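Local coordinates for protein DyP-type peroxidase (Pleurotus ostreatus PC15, PDB 6FSK) that uses a heme b cofactor to carry out peroxidase chemistry, probably oxidising dyes and manganese(II), at residues 245-250 / 460-465; 360-365 / 376-381; 438-443 / 454-459. The protein carries 1 engineered substitution. All blocks are in the same frame, centred on the assembly; numbering follows the deposited sequence.

Interaction 1 of 3, residues 245-250 / 460-465; sequences LFQMVP and DFVVPR. With HEM (protoporphyrin IX containing Fe), chain C.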
loop_
_atom_site.group_PDB
_atom_site.type_symbol
_atom_site.label_atom_id
_atom_site.label_comp_id
_atom_site.label_asym_id
_atom_site.label_seq_id
_atom_site.Cartn_x
_atom_site.Cartn_y
_atom_site.Cartn_z
ATOM N N LEU A 245 7.686 3.494 -5.090
ATOM C CA LEU A 245 6.987 4.721 -5.549
ATOM C C LEU A 245 7.751 5.969 -5.227
ATOM O O LEU A 245 7.819 6.378 -4.085
ATOM C CB LEU A 245 5.576 4.804 -4.999
ATOM C CG LEU A 245 4.687 3.648 -5.430
ATOM C CD1 LEU A 245 3.275 3.829 -4.776
ATOM C CD2 LEU A 245 4.467 3.485 -6.918
ATOM N N PHE A 246 8.396 6.566 -6.217
ATOM C CA PHE A 246 9.163 7.807 -5.938
ATOM C C PHE A 246 8.162 8.954 -5.882
ATOM O O PHE A 246 7.184 8.956 -6.651
ATOM C CB PHE A 246 10.205 8.037 -7.058
ATOM C CG PHE A 246 11.412 7.195 -6.911
ATOM C CD1 PHE A 246 11.374 5.845 -7.106
ATOM C CD2 PHE A 246 12.625 7.736 -6.533
ATOM C CE1 PHE A 246 12.477 5.023 -6.864
ATOM C CE2 PHE A 246 13.750 6.929 -6.377
ATOM C CZ PHE A 246 13.670 5.579 -6.548
ATOM N N GLN A 247 8.406 9.893 -5.000
ATOM C CA GLN A 247 7.553 11.066 -4.873
ATOM C C GLN A 247 8.321 12.330 -5.257
ATOM O O GLN A 247 9.457 12.523 -4.863
ATOM C CB GLN A 247 7.058 11.166 -3.458
ATOM C CG GLN A 247 6.085 10.003 -3.145
ATOM C CD GLN A 247 5.713 9.993 -1.693
ATOM O OE1 GLN A 247 6.013 9.053 -1.014
ATOM N NE2 GLN A 247 4.945 10.913 -1.237
ATOM N N MET A 248 7.631 13.213 -5.943
ATOM C CA MET A 248 8.140 14.479 -6.408
ATOM C C MET A 248 7.606 15.606 -5.511
ATOM O O MET A 248 6.590 16.222 -5.813
ATOM C CB MET A 248 7.734 14.622 -7.900
ATOM C CG MET A 248 8.074 13.405 -8.764
ATOM S SD MET A 248 9.803 12.944 -8.746
ATOM C CE MET A 248 10.399 14.230 -9.774
ATOM N N VAL A 249 8.274 15.806 -4.375
ATOM C CA VAL A 249 7.788 16.631 -3.295
ATOM C C VAL A 249 7.762 18.105 -3.608
ATOM O O VAL A 249 6.732 18.742 -3.437
ATOM C CB VAL A 249 8.386 16.248 -1.932
ATOM C CG1 VAL A 249 7.786 17.051 -0.813
ATOM C CG2 VAL A 249 8.128 14.779 -1.717
ATOM N N PRO A 250 8.902 18.660 -3.977
ATOM C CA PRO A 250 8.903 20.087 -4.368
ATOM C C PRO A 250 7.897 20.402 -5.478
ATOM O O PRO A 250 7.233 21.458 -5.473
ATOM C CB PRO A 250 10.355 20.362 -4.847
ATOM C CG PRO A 250 11.159 19.277 -4.133
ATOM C CD PRO A 250 10.226 18.051 -4.054
ATOM N N ASP A 460 3.902 13.590 -13.224
ATOM C CA ASP A 460 3.135 12.960 -12.186
ATOM C C ASP A 460 3.901 13.111 -10.849
ATOM O O ASP A 460 5.090 13.064 -10.797
ATOM C CB ASP A 460 2.901 11.451 -12.420
ATOM C CG ASP A 460 1.930 11.134 -13.609
ATOM O OD1 ASP A 460 1.895 11.883 -14.574
ATOM O OD2 ASP A 460 1.255 10.070 -13.606
ATOM N N PHE A 461 3.137 13.307 -9.803
ATOM C CA PHE A 461 3.687 13.463 -8.487
ATOM C C PHE A 461 4.292 12.187 -7.937
ATOM O O PHE A 461 5.206 12.259 -7.054
ATOM C CB PHE A 461 2.654 14.035 -7.516
ATOM C CG PHE A 461 2.002 15.312 -7.986
ATOM C CD1 PHE A 461 2.792 16.377 -8.404
ATOM C CD2 PHE A 461 0.685 15.411 -7.949
ATOM C CE1 PHE A 461 2.155 17.535 -8.846
ATOM C CE2 PHE A 461 0.056 16.579 -8.404
ATOM C CZ PHE A 461 0.823 17.607 -8.818
ATOM N N VAL A 462 3.796 11.036 -8.382
ATOM C CA VAL A 462 4.291 9.687 -7.934
ATOM C C VAL A 462 4.726 8.966 -9.171
ATOM O O VAL A 462 3.999 8.950 -10.161
ATOM C CB VAL A 462 3.131 8.924 -7.180
ATOM C CG1 VAL A 462 3.632 7.523 -6.843
ATOM C CG2 VAL A 462 2.836 9.638 -5.889
ATOM N N VAL A 463 5.935 8.420 -9.140
ATOM C CA VAL A 463 6.567 7.769 -10.291
ATOM C C VAL A 463 6.965 6.333 -9.875
ATOM O O VAL A 463 7.842 6.160 -9.021
ATOM C CB VAL A 463 7.789 8.486 -10.624
ATOM C CG1 VAL A 463 8.484 7.855 -11.860
ATOM C CG2 VAL A 463 7.463 9.958 -11.047
ATOM N N PRO A 464 6.326 5.297 -10.398
ATOM C CA PRO A 464 6.756 3.961 -10.072
ATOM C C PRO A 464 8.066 3.600 -10.741
ATOM O O PRO A 464 8.211 3.860 -11.947
ATOM C CB PRO A 464 5.641 3.103 -10.616
ATOM C CG PRO A 464 5.031 3.915 -11.751
ATOM C CD PRO A 464 5.232 5.325 -11.383
ATOM N N ARG A 465 9.006 3.021 -9.968
ATOM C CA ARG A 465 10.272 2.616 -10.516
ATOM C C ARG A 465 10.620 1.165 -10.292
ATOM O O ARG A 465 11.775 0.732 -10.545
ATOM C CB ARG A 465 11.332 3.543 -9.979
ATOM C CG ARG A 465 11.203 4.982 -10.499
ATOM C CD ARG A 465 11.594 5.175 -11.965
ATOM N NE ARG A 465 13.053 5.018 -12.148
ATOM C CZ ARG A 465 13.631 4.719 -13.292
ATOM N NH1 ARG A 465 12.913 4.528 -14.354
ATOM N NH2 ARG A 465 14.960 4.713 -13.341
HETATM C CHA HEM C . -4.759 6.075 2.354
HETATM C CHB HEM C . -0.861 8.437 0.782
HETATM C CHC HEM C . -0.234 5.039 -2.570
HETATM C CHD HEM C . -4.321 2.821 -1.207
HETATM C C1A HEM C . -3.754 7.039 2.255
HETATM C C2A HEM C . -3.592 8.180 3.101
HETATM C C3A HEM C . -2.482 8.815 2.700
HETATM C C4A HEM C . -2.003 8.108 1.551
HETATM C CMA HEM C . -1.941 10.094 3.241
HETATM C CAA HEM C . -4.545 8.581 4.216
HETATM C CBA HEM C . -4.235 8.086 5.623
HETATM C CGA HEM C . -4.441 6.603 5.783
HETATM O O1A HEM C . -5.579 6.139 5.871
HETATM O O2A HEM C . -3.419 5.875 5.851
HETATM C C1B HEM C . -0.315 7.735 -0.296
HETATM C C2B HEM C . 0.861 8.041 -0.975
HETATM C C3B HEM C . 1.099 7.087 -1.913
HETATM C C4B HEM C . -0.041 6.166 -1.793
HETATM C CMB HEM C . 1.721 9.259 -0.747
HETATM C CAB HEM C . 2.157 6.891 -2.928
HETATM C CBB HEM C . 3.350 7.438 -2.837
HETATM C C1C HEM C . -1.284 4.173 -2.604
HETATM C C2C HEM C . -1.536 3.109 -3.481
HETATM C C3C HEM C . -2.698 2.481 -3.138
HETATM C C4C HEM C . -3.164 3.143 -1.944
HETATM C CMC HEM C . -0.617 2.725 -4.609
HETATM C CAC HEM C . -3.474 1.373 -3.759
HETATM C CBC HEM C . -3.438 1.080 -5.075
HETATM C C1D HEM C . -4.724 3.520 -0.066
HETATM C C2D HEM C . -5.858 3.009 0.764
HETATM C C3D HEM C . -5.938 3.927 1.802
HETATM C C4D HEM C . -4.939 4.945 1.520
HETATM C CMD HEM C . -6.670 1.791 0.575
HETATM C CAD HEM C . -6.955 3.967 2.937
HETATM C CBD HEM C . -8.234 4.645 2.559
HETATM C CGD HEM C . -9.261 4.549 3.660
HETATM O O1D HEM C . -9.777 5.654 3.961
HETATM O O2D HEM C . -9.447 3.500 4.241
HETATM N NA HEM C . -2.826 7.041 1.211
HETATM N NB HEM C . -0.901 6.646 -0.850
HETATM N NC HEM C . -2.391 4.257 -1.724
HETATM N ND HEM C . -4.278 4.694 0.383
HETATM FE FE HEM C . -2.654 5.708 -0.280
#

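Interaction 2 of 3, residues 360-365 / 376-381; sequences FGPEVT and HGRGLL. With HEM (protoporphyrin IX containing Fe), chain C.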
loop_
_atom_site.group_PDB
_atom_site.type_symbol
_atom_site.label_atom_id
_atom_site.label_comp_id
_atom_site.label_asym_id
_atom_site.label_seq_id
_atom_site.Cartn_x
_atom_site.Cartn_y
_atom_site.Cartn_z
ATOM N N PHE A 360 11.007 6.230 2.113
ATOM C CA PHE A 360 12.445 6.187 1.873
ATOM C C PHE A 360 12.958 7.543 1.483
ATOM O O PHE A 360 12.207 8.360 0.916
ATOM C CB PHE A 360 12.868 5.108 0.886
ATOM C CG PHE A 360 12.525 5.447 -0.551
ATOM C CD1 PHE A 360 11.289 5.134 -1.093
ATOM C CD2 PHE A 360 13.467 6.081 -1.381
ATOM C CE1 PHE A 360 11.002 5.424 -2.438
ATOM C CE2 PHE A 360 13.164 6.352 -2.709
ATOM C CZ PHE A 360 11.955 6.005 -3.226
ATOM N N GLY A 361 14.286 7.732 1.675
ATOM C CA GLY A 361 14.887 8.977 1.218
ATOM C C GLY A 361 15.058 10.028 2.192
ATOM O O GLY A 361 14.420 10.022 3.250
ATOM N N PRO A 362 15.932 11.003 1.875
ATOM C CA PRO A 362 16.183 12.134 2.737
ATOM C C PRO A 362 15.062 13.191 2.721
ATOM O O PRO A 362 14.249 13.229 1.819
ATOM C CB PRO A 362 17.498 12.692 2.163
ATOM C CG PRO A 362 17.340 12.454 0.725
ATOM C CD PRO A 362 16.631 11.142 0.605
ATOM N N GLU A 363 15.131 14.115 3.682
ATOM C CA GLU A 363 14.178 15.263 3.706
ATOM C C GLU A 363 14.500 16.185 2.520
ATOM O O GLU A 363 15.650 16.159 1.973
ATOM C CB GLU A 363 14.322 15.985 5.027
ATOM C CG GLU A 363 13.869 15.155 6.225
ATOM C CD GLU A 363 12.412 14.795 6.067
ATOM O OE1 GLU A 363 11.514 15.733 6.063
ATOM O OE2 GLU A 363 12.089 13.629 5.847
ATOM N N VAL A 364 13.559 17.004 2.087
ATOM C CA VAL A 364 13.751 17.976 0.977
ATOM C C VAL A 364 14.822 19.004 1.436
ATOM O O VAL A 364 14.733 19.479 2.549
ATOM C CB VAL A 364 12.429 18.647 0.664
ATOM C CG1 VAL A 364 12.585 19.822 -0.320
ATOM C CG2 VAL A 364 11.452 17.564 0.140
ATOM N N THR A 365 15.768 19.235 0.543
ATOM C CA THR A 365 16.875 20.133 0.887
ATOM C C THR A 365 16.531 21.601 0.566
ATOM O O THR A 365 15.580 21.913 -0.146
ATOM C CB THR A 365 18.134 19.831 0.084
ATOM O OG1 THR A 365 17.869 20.028 -1.270
ATOM C CG2 THR A 365 18.619 18.334 0.272
ATOM N N HIS A 376 16.863 14.573 -5.205
ATOM C CA HIS A 376 17.180 13.368 -4.502
ATOM C C HIS A 376 15.968 12.447 -4.542
ATOM O O HIS A 376 14.845 12.928 -4.471
ATOM C CB HIS A 376 17.528 13.662 -3.056
ATOM C CG HIS A 376 18.711 14.526 -2.913
ATOM N ND1 HIS A 376 19.987 14.101 -3.247
ATOM C CD2 HIS A 376 18.817 15.821 -2.538
ATOM C CE1 HIS A 376 20.829 15.085 -3.021
ATOM N NE2 HIS A 376 20.159 16.137 -2.598
ATOM N N GLY A 377 16.188 11.163 -4.580
ATOM C CA GLY A 377 15.116 10.179 -4.657
ATOM C C GLY A 377 14.521 10.083 -3.256
ATOM O O GLY A 377 15.248 9.906 -2.190
ATOM N N ARG A 378 13.194 10.078 -3.210
ATOM C CA ARG A 378 12.509 9.838 -1.960
ATOM C C ARG A 378 11.124 9.313 -2.320
ATOM O O ARG A 378 10.660 9.521 -3.449
ATOM C CB ARG A 378 12.381 11.080 -1.114
ATOM C CG ARG A 378 11.682 12.265 -1.802
ATOM C CD ARG A 378 11.589 13.466 -0.881
ATOM N NE ARG A 378 12.925 14.043 -0.524
ATOM C CZ ARG A 378 13.664 14.799 -1.289
ATOM N NH1 ARG A 378 13.257 15.226 -2.491
ATOM N NH2 ARG A 378 14.868 15.171 -0.823
ATOM N N GLY A 379 10.464 8.707 -1.366
ATOM C CA GLY A 379 9.123 8.166 -1.669
ATOM C C GLY A 379 8.615 7.160 -0.672
ATOM O O GLY A 379 8.828 7.288 0.520
ATOM N N LEU A 380 7.878 6.219 -1.192
ATOM C CA LEU A 380 7.196 5.210 -0.401
ATOM C C LEU A 380 7.539 3.825 -0.948
ATOM O O LEU A 380 7.410 3.559 -2.144
ATOM C CB LEU A 380 5.679 5.441 -0.444
ATOM C CG LEU A 380 4.813 4.600 0.443
ATOM C CD1 LEU A 380 5.044 4.938 1.895
ATOM C CD2 LEU A 380 3.346 4.849 0.081
ATOM N N LEU A 381 7.997 2.955 -0.057
ATOM C CA LEU A 381 7.999 1.496 -0.353
ATOM C C LEU A 381 6.609 0.989 -0.042
ATOM O O LEU A 381 6.301 0.682 1.131
ATOM C CB LEU A 381 9.055 0.841 0.447
ATOM C CG LEU A 381 10.491 1.361 0.333
ATOM C CD1 LEU A 381 11.458 0.525 1.179
ATOM C CD2 LEU A 381 10.928 1.517 -1.107
HETATM C CHA HEM C . -4.759 6.075 2.354
HETATM C CHB HEM C . -0.861 8.437 0.782
HETATM C CHC HEM C . -0.234 5.039 -2.570
HETATM C CHD HEM C . -4.321 2.821 -1.207
HETATM C C1A HEM C . -3.754 7.039 2.255
HETATM C C2A HEM C . -3.592 8.180 3.101
HETATM C C3A HEM C . -2.482 8.815 2.700
HETATM C C4A HEM C . -2.003 8.108 1.551
HETATM C CMA HEM C . -1.941 10.094 3.241
HETATM C CAA HEM C . -4.545 8.581 4.216
HETATM C CBA HEM C . -4.235 8.086 5.623
HETATM C CGA HEM C . -4.441 6.603 5.783
HETATM O O1A HEM C . -5.579 6.139 5.871
HETATM O O2A HEM C . -3.419 5.875 5.851
HETATM C C1B HEM C . -0.315 7.735 -0.296
HETATM C C2B HEM C . 0.861 8.041 -0.975
HETATM C C3B HEM C . 1.099 7.087 -1.913
HETATM C C4B HEM C . -0.041 6.166 -1.793
HETATM C CMB HEM C . 1.721 9.259 -0.747
HETATM C CAB HEM C . 2.157 6.891 -2.928
HETATM C CBB HEM C . 3.350 7.438 -2.837
HETATM C C1C HEM C . -1.284 4.173 -2.604
HETATM C C2C HEM C . -1.536 3.109 -3.481
HETATM C C3C HEM C . -2.698 2.481 -3.138
HETATM C C4C HEM C . -3.164 3.143 -1.944
HETATM C CMC HEM C . -0.617 2.725 -4.609
HETATM C CAC HEM C . -3.474 1.373 -3.759
HETATM C CBC HEM C . -3.438 1.080 -5.075
HETATM C C1D HEM C . -4.724 3.520 -0.066
HETATM C C2D HEM C . -5.858 3.009 0.764
HETATM C C3D HEM C . -5.938 3.927 1.802
HETATM C C4D HEM C . -4.939 4.945 1.520
HETATM C CMD HEM C . -6.670 1.791 0.575
HETATM C CAD HEM C . -6.955 3.967 2.937
HETATM C CBD HEM C . -8.234 4.645 2.559
HETATM C CGD HEM C . -9.261 4.549 3.660
HETATM O O1D HEM C . -9.777 5.654 3.961
HETATM O O2D HEM C . -9.447 3.500 4.241
HETATM N NA HEM C . -2.826 7.041 1.211
HETATM N NB HEM C . -0.901 6.646 -0.850
HETATM N NC HEM C . -2.391 4.257 -1.724
HETATM N ND HEM C . -4.278 4.694 0.383
HETATM FE FE HEM C . -2.654 5.708 -0.280
HETATM O O HOH W 1 19.609 19.311 -3.296
#

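Interaction 3 of 3, residues 438-443 / 454-459; sequences GIRQIS and ITLPDQ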
loop_
_atom_site.group_PDB
_atom_site.type_symbol
_atom_site.label_atom_id
_atom_site.label_comp_id
_atom_site.label_asym_id
_atom_site.label_seq_id
_atom_site.Cartn_x
_atom_site.Cartn_y
_atom_site.Cartn_z
ATOM N N GLY A 438 -0.779 10.578 -20.974
ATOM C CA GLY A 438 -1.478 11.822 -21.395
ATOM C C GLY A 438 -2.018 12.700 -20.288
ATOM O O GLY A 438 -1.718 12.474 -19.126
ATOM N N ILE A 439 -2.935 13.598 -20.628
ATOM C CA ILE A 439 -3.368 14.671 -19.760
ATOM C C ILE A 439 -4.293 14.075 -18.688
ATOM O O ILE A 439 -5.247 13.364 -19.058
ATOM C CB ILE A 439 -4.307 15.622 -20.584
ATOM C CG1 ILE A 439 -3.500 16.325 -21.682
ATOM C CG2 ILE A 439 -4.924 16.675 -19.676
ATOM C CD1 ILE A 439 -2.258 17.021 -21.099
ATOM N N ARG A 440 -3.972 14.302 -17.399
ATOM C CA ARG A 440 -4.895 14.015 -16.289
ATOM C C ARG A 440 -5.489 15.273 -15.667
ATOM O O ARG A 440 -4.817 16.339 -15.607
ATOM C CB ARG A 440 -4.136 13.243 -15.220
ATOM C CG ARG A 440 -3.718 11.871 -15.619
ATOM C CD ARG A 440 -2.926 11.071 -14.567
ATOM N NE ARG A 440 -1.779 11.864 -14.217
ATOM C CZ ARG A 440 -1.503 12.304 -13.007
ATOM N NH1 ARG A 440 -2.091 11.807 -11.926
ATOM N NH2 ARG A 440 -0.545 13.212 -12.876
ATOM N N GLN A 441 -6.726 15.210 -15.248
ATOM C CA GLN A 441 -7.467 16.328 -14.626
ATOM C C GLN A 441 -8.157 15.777 -13.381
ATOM O O GLN A 441 -8.413 14.543 -13.262
ATOM C CB GLN A 441 -8.592 16.781 -15.610
ATOM C CG GLN A 441 -7.946 17.620 -16.667
ATOM C CD GLN A 441 -8.693 18.129 -17.902
ATOM O OE1 GLN A 441 -9.914 18.373 -17.975
ATOM N NE2 GLN A 441 -7.882 18.422 -18.858
ATOM N N ILE A 442 -8.451 16.703 -12.466
ATOM C CA ILE A 442 -9.193 16.467 -11.278
ATOM C C ILE A 442 -10.232 17.541 -11.087
ATOM O O ILE A 442 -9.892 18.720 -11.174
ATOM C CB ILE A 442 -8.341 16.193 -10.029
ATOM C CG1 ILE A 442 -9.262 15.861 -8.859
ATOM C CG2 ILE A 442 -7.416 17.361 -9.714
ATOM C CD1 ILE A 442 -8.536 15.288 -7.652
ATOM N N SER A 443 -11.511 17.177 -10.905
ATOM C CA SER A 443 -12.575 18.165 -10.691
ATOM C C SER A 443 -12.991 18.171 -9.250
ATOM O O SER A 443 -12.602 17.296 -8.459
ATOM C CB SER A 443 -13.773 17.809 -11.597
ATOM O OG SER A 443 -14.495 16.726 -11.083
ATOM N N ILE A 454 -8.884 21.031 -12.564
ATOM C CA ILE A 454 -7.488 21.431 -12.669
ATOM C C ILE A 454 -6.853 20.367 -13.514
ATOM O O ILE A 454 -6.951 19.159 -13.252
ATOM C CB ILE A 454 -6.776 21.476 -11.305
ATOM C CG1 ILE A 454 -7.442 22.489 -10.386
ATOM C CG2 ILE A 454 -5.276 21.821 -11.523
ATOM C CD1 ILE A 454 -7.015 22.473 -8.943
ATOM N N THR A 455 -6.083 20.832 -14.500
ATOM C CA THR A 455 -5.333 19.997 -15.331
ATOM C C THR A 455 -3.976 19.764 -14.677
ATOM O O THR A 455 -3.256 20.728 -14.405
ATOM C CB THR A 455 -5.176 20.547 -16.776
ATOM O OG1 THR A 455 -6.502 20.683 -17.362
ATOM C CG2 THR A 455 -4.456 19.598 -17.586
ATOM N N LEU A 456 -3.612 18.509 -14.355
ATOM C CA LEU A 456 -2.401 18.285 -13.606
ATOM C C LEU A 456 -1.144 18.512 -14.409
ATOM O O LEU A 456 -1.117 18.301 -15.624
ATOM C CB LEU A 456 -2.419 16.888 -12.970
ATOM C CG LEU A 456 -3.618 16.609 -12.046
ATOM C CD1 LEU A 456 -3.646 15.124 -11.652
ATOM C CD2 LEU A 456 -3.515 17.462 -10.795
ATOM N N PRO A 457 -0.050 18.878 -13.762
ATOM C CA PRO A 457 1.198 19.055 -14.480
ATOM C C PRO A 457 1.644 17.764 -15.123
ATOM O O PRO A 457 1.377 16.695 -14.572
ATOM C CB PRO A 457 2.209 19.452 -13.366
ATOM C CG PRO A 457 1.439 19.672 -12.149
ATOM C CD PRO A 457 0.038 19.175 -12.324
ATOM N N ASP A 458 2.362 17.812 -16.231
ATOM C CA ASP A 458 2.643 16.603 -16.960
ATOM C C ASP A 458 3.540 15.625 -16.182
ATOM O O ASP A 458 3.377 14.406 -16.305
ATOM C CB ASP A 458 3.236 16.913 -18.314
ATOM C CG ASP A 458 2.159 17.405 -19.299
ATOM O OD1 ASP A 458 0.951 17.721 -18.876
ATOM O OD2 ASP A 458 2.550 17.378 -20.480
ATOM N N GLN A 459 4.405 16.189 -15.357
ATOM C CA GLN A 459 5.141 15.324 -14.372
ATOM C C GLN A 459 4.193 14.886 -13.224
ATOM O O GLN A 459 3.822 15.656 -12.360
ATOM C CB GLN A 459 6.342 16.046 -13.839
ATOM C CG GLN A 459 7.163 15.339 -12.726
ATOM C CD GLN A 459 7.744 14.057 -13.202
ATOM O OE1 GLN A 459 8.624 14.042 -14.115
ATOM N NE2 GLN A 459 7.216 12.950 -12.703
HETATM O O HOH W 2 -1.610 15.946 -17.035
HETATM O O HOH W 3 0.097 14.426 -15.370
#

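Interaction 1 of 3, residues 245-250 / 460-465
Phe-246 and Val-463 form the hydrogen-bonded pair of an antiparallel bridge between strands 238-247 and 462-472, two neighbouring strands of the antiparallel sheet of the ferredoxin-like DyP fold. Both main-chain polar groups of each residue are spent on the other: Phe-246 N gives to Val-463 O, and Val-463 N returns a straighter bond to Phe-246 O at 2.8 Å (165°). That carbonyl also takes a CA-H...O contact from Val-462 CA. Two residues on, just past the end of the first strand, Met-248 N donates to Phe-461 O at 2.8 Å, so the pairing runs up to the N-cap of helix 249-258.

The side chains of Leu-245, Gln-247, Val-462 and Pro-464 share one face of the sheet, and the first three meet the heme. With CG anti to its carbonyl carbon (chi1 -68°) and an extended chain, Gln-247 lays its amide beside the heme vinyl carbon CBB, while its NE2 is satisfied by a hydrogen bond to Glu-185. Val-462 CG2 reaches the same vinyl carbon at 3.8 Å. On the opposite face the aliphatic part of Arg-465 crosses the Phe-246 ring, whose CD1 lies 3.5 Å from Arg-465 CG.

Interaction 2 of 3, residues 360-365 / 376-381
Phe-360 lies against the backbone of Arg-378 and Gly-379, and this is the tight end of the contact. Phe-360 and Gly-379 form an antiparallel hydrogen-bonded pair, with N-to-O distances of 2.9 Å both from Phe-360 N to Gly-379 O and from Gly-379 N to Phe-360 O. Because Phe-360 CG sits between its own N and carbonyl carbon (chi1 74°), the ring folds back over the neighbouring strand, with Gly-379 N 3.4 Å above the ring plane and over its centre. A beta carbon on Gly-379 would collide with Phe-360 CE1, so the absence of a side chain there is what lets the ring lie flat on the peptide. Leu-381 CD2 closes in obliquely on Phe-360 CD1 at 3.6 Å. A serine in place of Phe-360 would probably open a gap above the Gly-379 peptide and deprive Leu-381 CD2 and the Phe-246 ring of a packing partner.

The adjoining loop is held by the buried Arg-378. Its NE donates almost straight to Pro-362 O at 2.8 Å (166°), that oxygen lying in the guanidinium plane, while NH2 adds weak bonds to the carbonyls of Pro-362 and Glu-363 and a salt bridge to Glu-368. Val-364 CG2 covers one guanidinium face.

Farther out the contact loosens toward solvent. The exposed His-376 meets the loop through thin contacts, CD2 on Thr-365 CG2 at 3.8 Å and CB on Pro-362 CG, and a water hydrogen-bonded to Thr-365 OG1 accepts only a weak bond from His-376 NE2.

Thr-365 caps helix 366-371, which joins the two segments, while Val-364 and Arg-378 pack on helix 249-258. Strand 379-386 lies between edge strand 354-360 and strand 238-247, and from it Leu-380 faces the heme.

Interaction 3 of 3, residues 438-443 / 454-459
Ile-442 and Ile-454 face each other as an antiparallel hydrogen-bonded pair, Ile-454 N giving to Ile-442 O at 2.9 Å and Ile-442 N to Ile-454 O at 3.0 Å. Next comes the non-hydrogen-bonded pair Gln-441 and Thr-455, whose CA atoms stand 4.3 Å apart, and then Leu-456 N donates to Arg-440 O at 2.8 Å (161°). Beyond that bond the chains separate and water takes over. One molecule accepts from Arg-440 N and donates to Leu-456 O, bridging the two main chains where a direct bond is missing. A second accepts from Arg-440 NH2, and its oxygen lies 2.7 Å from Pro-457 O, to which it probably donates.

These segments form the two arms of a beta hairpin, strands 441-443 and 453-455, which makes a small two-stranded sheet of its own, apart from the large sheet that borders the heme. On one side of it, Ile-442 CG2 meets Leu-456 CD2 at 4.0 Å. The other methyl of Leu-456, CD1, rests over one face of the Arg-440 guanidinium, 3.4 Å above its plane and displaced toward the rim. Arg-440 reaches this position through a chain bent at chi3 (-56°), and its NH1 makes a weak hydrogen bond to Gly-432 O. Ile-454 and Leu-456 also pack on Phe-255 of helix 249-258, which ties the hairpin to the body of the protein.

Gln-441 and Thr-455 lie side by side on the more exposed side, pointing the same way. Gln-441 OE1 accepts a hydrogen bond from Asn-453 ND2, which fixes the turn of the amide. At the outer end, a chi1 of -67° sets Ile-439 CG1 beside the backbone N and turns CG2 anti to that N, where this methyl touches Thr-455 CG2 at 3.6 Å.

How the interactions relate
Interactions 1 and 2, with centres about 10 Å apart, belong to one antiparallel sheet in which strand order 462-472, 238-247, 379-386, 354-360 carries the pairing from one to the other. Gln-247 N to Arg-378 O and Leu-245 O to Leu-380 N are probable hydrogen bonds between them, and both contacts line the heme pocket. Interaction 3 lies outside this sheet, its centre about 15 Å from that of interaction 1 and about 23 Å from that of interaction 2; it meets interaction 1 through the long, weak ion pair of Arg-440 and Asp-460. Along the chain, interaction 2 and then interaction 3 fall inside the long loop closed by interaction 1, whose second strand follows the hairpin and returns the chain to the heme.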